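PDB 4S1V: D-3-phosphoglycerate dehydrogenase-related protein from Vibrio cholerae, which probably catalyses NAD-dependent oxidation or reduction of a 2-hydroxyacid, as a D-isomer-specific 2-hydroxyacid dehydrogenase related to D-3-phosphoglycerate dehydrogenase. Local coordinates for residues C[276-279]-C[284-287]. Sequence-based numbering, arbitrary orientation.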
loop_
_atom_site.group_PDB
_atom_site.type_symbol
_atom_site.label_atom_id
_atom_site.label_comp_id
_atom_site.label_asym_id
_atom_site.label_seq_id
_atom_site.Cartn_x
_atom_site.Cartn_y
_atom_site.Cartn_z
ATOM N N PRO C 276 0.654 -0.807 -20.561
ATOM C CA PRO C 276 1.388 -1.433 -19.449
ATOM C C PRO C 276 2.046 -0.436 -18.481
ATOM O O PRO C 276 2.216 -0.749 -17.303
ATOM C CB PRO C 276 2.446 -2.290 -20.156
ATOM C CG PRO C 276 2.590 -1.697 -21.524
ATOM C CD PRO C 276 1.250 -1.121 -21.873
ATOM N N LEU C 277 2.388 0.758 -18.966
ATOM C CA LEU C 277 3.003 1.779 -18.114
ATOM C C LEU C 277 2.149 2.198 -16.921
ATOM O O LEU C 277 2.690 2.626 -15.906
ATOM C CB LEU C 277 3.416 3.016 -18.922
ATOM C CG LEU C 277 4.633 2.947 -19.840
ATOM C CD1 LEU C 277 4.773 4.265 -20.599
ATOM C CD2 LEU C 277 5.899 2.649 -19.053
ATOM N N LEU C 278 0.832 2.047 -17.034
ATOM C CA LEU C 278 -0.092 2.417 -15.960
ATOM C C LEU C 278 -0.058 1.490 -14.738
ATOM O O LEU C 278 -0.688 1.777 -13.721
ATOM C CB LEU C 278 -1.522 2.528 -16.503
ATOM C CG LEU C 278 -1.821 3.831 -17.263
ATOM C CD1 LEU C 278 -3.129 3.773 -18.037
ATOM C CD2 LEU C 278 -1.835 5.008 -16.305
ATOM N N SER C 279 0.678 0.390 -14.833
ATOM C CA SER C 279 0.770 -0.558 -13.726
ATOM C C SER C 279 2.116 -0.566 -13.003
ATOM O O SER C 279 2.420 -1.521 -12.296
ATOM C CB SER C 279 0.444 -1.974 -14.210
ATOM O OG SER C 279 -0.864 -2.027 -14.753
ATOM N N LEU C 284 5.391 7.803 -13.325
ATOM C CA LEU C 284 4.324 8.770 -13.193
ATOM C C LEU C 284 3.662 8.917 -14.560
ATOM O O LEU C 284 4.332 9.205 -15.553
ATOM C CB LEU C 284 4.869 10.111 -12.668
ATOM C CG LEU C 284 3.867 11.223 -12.318
ATOM C CD1 LEU C 284 4.409 12.135 -11.233
ATOM C CD2 LEU C 284 3.453 12.043 -13.540
ATOM N N CYS C 285 2.350 8.690 -14.604
ATOM C CA CYS C 285 1.581 8.749 -15.854
ATOM C C CYS C 285 0.521 9.850 -15.784
ATOM O O CYS C 285 -0.382 9.804 -14.939
ATOM C CB CYS C 285 0.887 7.407 -16.131
ATOM S SG CYS C 285 1.979 5.990 -16.397
ATOM N N ALA C 286 0.639 10.841 -16.668
ATOM C CA ALA C 286 -0.347 11.919 -16.763
ATOM C C ALA C 286 -1.079 11.829 -18.102
ATOM O O ALA C 286 -0.485 11.386 -19.089
ATOM C CB ALA C 286 0.330 13.274 -16.605
ATOM N N PRO C 287 -2.361 12.257 -18.148
ATOM C CA PRO C 287 -3.198 12.112 -19.344
ATOM C C PRO C 287 -3.062 13.230 -20.401
ATOM O O PRO C 287 -4.001 13.998 -20.634
ATOM C CB PRO C 287 -4.614 12.082 -18.762
ATOM C CG PRO C 287 -4.528 12.948 -17.550
ATOM C CD PRO C 287 -3.137 12.779 -17.002
#
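The short 3-10 turn carrying Leu277 and Leu278 runs past Cys285, on a strand that within this chain forms one edge of the seven-stranded parallel sheet in the Rossmann-type NAD-binding domain. The closest pair of CA atoms across the contact is Leu278 CA and Cys285 CA, 6.6 Å apart. The turn spans 276-278 and is closed by the backbone bond from Ser279 N to Pro276 O. Leu284 and, just past the strand's end, Ala286 make backbone bonds to strand 259-262, and their side chains turn from the 3-10 segment to helix 104-119. Cys285 points the other way, at the turn, and is the one residue of 284-287 that touches it. Leu278 touches with one branch alone: CD2 sits 3.6 Å from Cys285 CB and 3.9 Å from Cys285 SG. Leu277 meets the sulfur with its root, CB lying 4.2 Å from Cys285 SG, and its side chain also packs on Leu248 and Tyr249 of helix 247-254 and on Val262. Leu128 of a second subunit also packs on Cys285, and His129 of that subunit on Leu278. With chi1 at -63°, SG stands anti to the Cys285 carbonyl carbon and comes to 3.5 Å from Leu277 O.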